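Putative capsular polysaccharide biosynthesis protein (Streptococcus pneumoniae serotype 4, PDB 6EWJ) probably acts as a pyridoxal phosphate-dependent sugar aminotransferase that supplies an amino sugar for teichoic acid biosynthesis in the pneumococcus. Local coordinates at residues R47-V59 and L181-I193. Residues are numbered along the deposited sequence; the frame is centred on the assembly and turned at random.
Sequences RRLSLYTQTPKTV and LGSTYKGQPSGSI. Unlike the reference sequence in segment 181-193: Thr184 (reference Ile).
Thr53, in the last turn of helix 40-53, packs against the bend at Ser190 and Gly191, and this is the tight part of the contact. Its CG2 lies 3.5 Å from Ser190 O and touches Leu181 CD1 on another side, while OG1 shares a hydrogen bond with Thr55 OG1 (2.8 Å). A beta-branched threonine suits the place: one branch packs across the contact, the other stays within its own segment. Gly191, at phi 112°, lets its backbone come right up to Thr53. Thr55 CG2 presses on Gly191 O at 3.1 Å. Ser192, whose CB rests 3.4 Å from Thr53 O, turns its hydroxyl back to a lone pair of Pro189 O, which its backbone N also grips.

Tyr52, with CG anti to the backbone N (chi1 -174°), swings its ring toward Gly182, which has positive phi and no side chain and so leaves room for the hydroxyl; Tyr52 OH stands 3.3 Å from Gly182 CA, and Leu181 CD1 meets the ring edge. The solvent side is looser. There Gln54, the positive-phi C-prime residue of the Schellman motif ending the helix, lays its extended chain across the Pro189 ring, Gln54 NE2 3.7 Å from Pro189 CG.

Leu181's side chain lies about 8 Å from that of Lys205, the predicted cofactor-attachment lysine, so the contact packs beside the probable pyridoxal phosphate site. Tyr52 also packs on helix 268-299, and Thr55 OG1 bonds Thr216 of strand 213-217; the contact joins the end of helix 40-53 to the loops leading into and out of hairpin 184-189, with Pro189 at its edge.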
loop_
_atom_site.group_PDB
_atom_site.type_symbol
_atom_site.label_atom_id
_atom_site.label_comp_id
_atom_site.label_asym_id
_atom_site.label_seq_id
_atom_site.Cartn_x
_atom_site.Cartn_y
_atom_site.Cartn_z
ATOM N N ARG A 47 -16.540 -11.256 -1.850
ATOM C CA ARG A 47 -17.572 -12.297 -2.118
ATOM C C ARG A 47 -18.277 -12.035 -3.462
ATOM O O ARG A 47 -18.318 -12.912 -4.325
ATOM C CB ARG A 47 -18.553 -12.367 -0.943
ATOM C CG ARG A 47 -17.919 -12.982 0.317
ATOM C CD ARG A 47 -18.962 -13.461 1.376
ATOM N NE ARG A 47 -19.705 -12.363 2.000
ATOM C CZ ARG A 47 -19.274 -11.598 3.011
ATOM N NH1 ARG A 47 -18.094 -11.839 3.572
ATOM N NH2 ARG A 47 -20.027 -10.602 3.469
ATOM N N ARG A 48 -18.787 -10.822 -3.655
ATOM C CA ARG A 48 -19.475 -10.459 -4.890
ATOM C C ARG A 48 -18.566 -10.527 -6.142
ATOM O O ARG A 48 -18.987 -10.958 -7.199
ATOM C CB ARG A 48 -20.120 -9.081 -4.736
ATOM C CG ARG A 48 -21.280 -9.061 -3.732
ATOM C CD ARG A 48 -21.968 -7.716 -3.697
ATOM N NE ARG A 48 -22.442 -7.406 -5.042
ATOM C CZ ARG A 48 -22.649 -6.185 -5.548
ATOM N NH1 ARG A 48 -22.487 -5.083 -4.805
ATOM N NH2 ARG A 48 -23.073 -6.073 -6.804
ATOM N N LEU A 49 -17.315 -10.084 -5.988
ATOM C CA LEU A 49 -16.372 -10.133 -7.085
ATOM C C LEU A 49 -16.049 -11.581 -7.509
ATOM O O LEU A 49 -15.967 -11.862 -8.708
ATOM C CB LEU A 49 -15.084 -9.346 -6.717
ATOM C CG LEU A 49 -15.158 -7.836 -6.793
ATOM C CD1 LEU A 49 -13.809 -7.242 -6.306
ATOM C CD2 LEU A 49 -15.442 -7.365 -8.216
ATOM N N SER A 50 -15.900 -12.463 -6.512
ATOM C CA SER A 50 -15.660 -13.908 -6.736
ATOM C C SER A 50 -16.781 -14.556 -7.570
ATOM O O SER A 50 -16.518 -15.258 -8.536
ATOM C CB SER A 50 -15.508 -14.665 -5.430
ATOM O OG SER A 50 -14.366 -14.266 -4.709
ATOM N N LEU A 51 -18.021 -14.227 -7.224
ATOM C CA LEU A 51 -19.159 -14.657 -8.033
ATOM C C LEU A 51 -19.101 -14.090 -9.448
ATOM O O LEU A 51 -19.374 -14.811 -10.436
ATOM C CB LEU A 51 -20.490 -14.292 -7.379
ATOM C CG LEU A 51 -20.745 -14.985 -6.055
ATOM C CD1 LEU A 51 -21.872 -14.272 -5.330
ATOM C CD2 LEU A 51 -21.100 -16.475 -6.208
ATOM N N TYR A 52 -18.790 -12.810 -9.557
ATOM C CA TYR A 52 -18.683 -12.143 -10.862
ATOM C C TYR A 52 -17.580 -12.748 -11.740
ATOM O O TYR A 52 -17.792 -12.923 -12.950
ATOM C CB TYR A 52 -18.494 -10.625 -10.702
ATOM C CG TYR A 52 -18.513 -9.842 -11.984
ATOM C CD1 TYR A 52 -19.697 -9.562 -12.636
ATOM C CD2 TYR A 52 -17.337 -9.347 -12.539
ATOM C CE1 TYR A 52 -19.723 -8.847 -13.846
ATOM C CE2 TYR A 52 -17.359 -8.625 -13.732
ATOM C CZ TYR A 52 -18.563 -8.393 -14.386
ATOM O OH TYR A 52 -18.595 -7.678 -15.590
ATOM N N THR A 53 -16.428 -13.062 -11.160
ATOM C CA THR A 53 -15.312 -13.640 -11.916
ATOM C C THR A 53 -15.313 -15.174 -11.924
ATOM O O THR A 53 -14.429 -15.785 -12.535
ATOM C CB THR A 53 -13.904 -13.146 -11.419
ATOM O OG1 THR A 53 -13.721 -13.516 -10.054
ATOM C CG2 THR A 53 -13.736 -11.640 -11.630
ATOM N N GLN A 54 -16.308 -15.796 -11.275
ATOM C CA GLN A 54 -16.427 -17.260 -11.206
ATOM C C GLN A 54 -15.161 -17.907 -10.626
ATOM O O GLN A 54 -14.640 -18.899 -11.143
ATOM C CB GLN A 54 -16.812 -17.870 -12.567
ATOM C CG GLN A 54 -18.182 -17.373 -13.004
ATOM C CD GLN A 54 -18.664 -17.955 -14.313
ATOM O OE1 GLN A 54 -18.301 -19.060 -14.687
ATOM N NE2 GLN A 54 -19.472 -17.191 -15.029
ATOM N N THR A 55 -14.699 -17.322 -9.524
ATOM C CA THR A 55 -13.570 -17.867 -8.776
ATOM C C THR A 55 -14.012 -18.054 -7.360
ATOM O O THR A 55 -15.002 -17.454 -6.958
ATOM C CB THR A 55 -12.351 -16.914 -8.811
ATOM O OG1 THR A 55 -12.776 -15.585 -8.482
ATOM C CG2 THR A 55 -11.711 -16.939 -10.172
ATOM N N PRO A 56 -13.304 -18.886 -6.592
ATOM C CA PRO A 56 -13.812 -19.194 -5.239
ATOM C C PRO A 56 -13.584 -18.113 -4.230
ATOM O O PRO A 56 -14.417 -17.905 -3.350
ATOM C CB PRO A 56 -13.080 -20.502 -4.856
ATOM C CG PRO A 56 -11.902 -20.549 -5.727
ATOM C CD PRO A 56 -12.295 -19.857 -7.026
ATOM N N LYS A 57 -12.463 -17.400 -4.349
ATOM C CA LYS A 57 -12.124 -16.383 -3.357
ATOM C C LYS A 57 -11.426 -15.234 -4.047
ATOM O O LYS A 57 -10.706 -15.462 -5.015
ATOM C CB LYS A 57 -11.156 -16.928 -2.318
ATOM C CG LYS A 57 -11.601 -18.107 -1.489
ATOM C CD LYS A 57 -12.752 -17.804 -0.546
ATOM C CE LYS A 57 -12.351 -16.936 0.639
ATOM N NZ LYS A 57 -13.399 -17.036 1.719
ATOM N N THR A 58 -11.653 -14.018 -3.535
ATOM C CA THR A 58 -10.941 -12.827 -4.030
ATOM C C THR A 58 -10.328 -12.077 -2.831
ATOM O O THR A 58 -10.926 -12.056 -1.734
ATOM C CB THR A 58 -11.891 -11.944 -4.801
ATOM O OG1 THR A 58 -12.430 -12.714 -5.892
ATOM C CG2 THR A 58 -11.217 -10.709 -5.340
ATOM N N VAL A 59 -9.146 -11.522 -3.051
ATOM C CA VAL A 59 -8.413 -10.735 -2.031
ATOM C C VAL A 59 -8.342 -9.316 -2.553
ATOM O O VAL A 59 -7.716 -9.055 -3.584
ATOM C CB VAL A 59 -7.004 -11.266 -1.805
ATOM C CG1 VAL A 59 -6.281 -10.418 -0.741
ATOM C CG2 VAL A 59 -7.047 -12.715 -1.413
ATOM N N LEU A 181 -11.446 -6.425 -16.046
ATOM C CA LEU A 181 -12.575 -6.847 -15.213
ATOM C C LEU A 181 -13.854 -6.877 -16.073
ATOM O O LEU A 181 -14.226 -5.846 -16.680
ATOM C CB LEU A 181 -12.783 -5.953 -14.039
ATOM C CG LEU A 181 -13.935 -6.403 -13.114
ATOM C CD1 LEU A 181 -13.608 -7.698 -12.360
ATOM C CD2 LEU A 181 -14.251 -5.253 -12.173
ATOM N N GLY A 182 -14.495 -8.063 -16.137
ATOM C CA GLY A 182 -15.675 -8.267 -16.958
ATOM C C GLY A 182 -15.459 -8.732 -18.389
ATOM O O GLY A 182 -16.415 -8.937 -19.101
ATOM N N SER A 183 -14.219 -8.888 -18.833
ATOM C CA SER A 183 -13.927 -9.453 -20.133
ATOM C C SER A 183 -14.176 -10.964 -20.079
ATOM O O SER A 183 -14.136 -11.558 -19.008
ATOM C CB SER A 183 -12.467 -9.187 -20.536
ATOM O OG SER A 183 -12.212 -7.785 -20.604
ATOM N N THR A 184 -14.438 -11.562 -21.234
ATOM C CA THR A 184 -14.564 -13.023 -21.355
ATOM C C THR A 184 -13.732 -13.609 -22.515
ATOM O O THR A 184 -13.424 -12.939 -23.481
ATOM C CB THR A 184 -16.014 -13.465 -21.578
ATOM O OG1 THR A 184 -16.426 -12.929 -22.820
ATOM C CG2 THR A 184 -16.927 -12.984 -20.447
ATOM N N TYR A 185 -13.338 -14.866 -22.324
ATOM C CA TYR A 185 -12.586 -15.689 -23.262
ATOM C C TYR A 185 -13.306 -17.018 -23.316
ATOM O O TYR A 185 -13.369 -17.739 -22.320
ATOM C CB TYR A 185 -11.177 -15.919 -22.742
ATOM C CG TYR A 185 -10.351 -16.880 -23.520
ATOM C CD1 TYR A 185 -9.798 -16.496 -24.693
ATOM C CD2 TYR A 185 -10.056 -18.144 -23.035
ATOM C CE1 TYR A 185 -9.058 -17.384 -25.465
ATOM C CE2 TYR A 185 -9.307 -19.047 -23.777
ATOM C CZ TYR A 185 -8.817 -18.652 -25.010
ATOM O OH TYR A 185 -8.034 -19.477 -25.757
ATOM N N LYS A 186 -13.852 -17.339 -24.491
ATOM C CA LYS A 186 -14.645 -18.538 -24.712
ATOM C C LYS A 186 -15.771 -18.599 -23.699
ATOM O O LYS A 186 -16.043 -19.644 -23.132
ATOM C CB LYS A 186 -13.757 -19.780 -24.696
ATOM C CG LYS A 186 -12.770 -19.754 -25.876
ATOM C CD LYS A 186 -11.891 -20.981 -25.965
ATOM C CE LYS A 186 -11.067 -20.929 -27.240
ATOM N NZ LYS A 186 -11.131 -22.205 -27.947
ATOM N N GLY A 187 -16.400 -17.442 -23.459
ATOM C CA GLY A 187 -17.500 -17.347 -22.520
ATOM C C GLY A 187 -17.151 -17.326 -21.041
ATOM O O GLY A 187 -18.085 -17.223 -20.219
ATOM N N GLN A 188 -15.868 -17.446 -20.677
ATOM C CA GLN A 188 -15.497 -17.508 -19.259
ATOM C C GLN A 188 -14.917 -16.166 -18.816
ATOM O O GLN A 188 -14.130 -15.575 -19.560
ATOM C CB GLN A 188 -14.461 -18.579 -18.993
ATOM C CG GLN A 188 -14.649 -19.960 -19.594
ATOM C CD GLN A 188 -13.297 -20.665 -19.736
ATOM O OE1 GLN A 188 -12.962 -21.517 -18.932
ATOM N NE2 GLN A 188 -12.500 -20.286 -20.771
ATOM N N PRO A 189 -15.248 -15.708 -17.602
ATOM C CA PRO A 189 -14.787 -14.378 -17.143
ATOM C C PRO A 189 -13.339 -14.365 -16.827
ATOM O O PRO A 189 -12.802 -15.328 -16.279
ATOM C CB PRO A 189 -15.623 -14.118 -15.873
ATOM C CG PRO A 189 -16.305 -15.389 -15.554
ATOM C CD PRO A 189 -16.305 -16.264 -16.743
ATOM N N SER A 190 -12.683 -13.266 -17.160
ATOM C CA SER A 190 -11.294 -13.049 -16.730
ATOM C C SER A 190 -11.315 -13.172 -15.214
ATOM O O SER A 190 -12.324 -12.784 -14.569
ATOM C CB SER A 190 -10.749 -11.709 -17.196
ATOM O OG SER A 190 -9.322 -11.744 -17.141
ATOM N N GLY A 191 -10.300 -13.822 -14.677
ATOM C CA GLY A 191 -10.299 -14.256 -13.272
ATOM C C GLY A 191 -10.358 -15.779 -13.174
ATOM O O GLY A 191 -9.636 -16.366 -12.397
ATOM N N SER A 192 -11.179 -16.391 -14.039
ATOM C CA SER A 192 -11.373 -17.843 -14.092
ATOM C C SER A 192 -10.498 -18.562 -15.118
ATOM O O SER A 192 -10.574 -19.771 -15.233
ATOM C CB SER A 192 -12.842 -18.165 -14.399
ATOM O OG SER A 192 -13.193 -17.868 -15.740
ATOM N N ILE A 193 -9.620 -17.848 -15.823
ATOM C CA ILE A 193 -8.908 -18.442 -16.953
ATOM C C ILE A 193 -7.455 -18.788 -16.586
ATOM O O ILE A 193 -7.006 -19.915 -16.763
ATOM C CB ILE A 193 -8.982 -17.521 -18.154
ATOM C CG1 ILE A 193 -10.443 -17.183 -18.466
ATOM C CG2 ILE A 193 -8.330 -18.180 -19.374
ATOM C CD1 ILE A 193 -10.617 -15.853 -19.157
#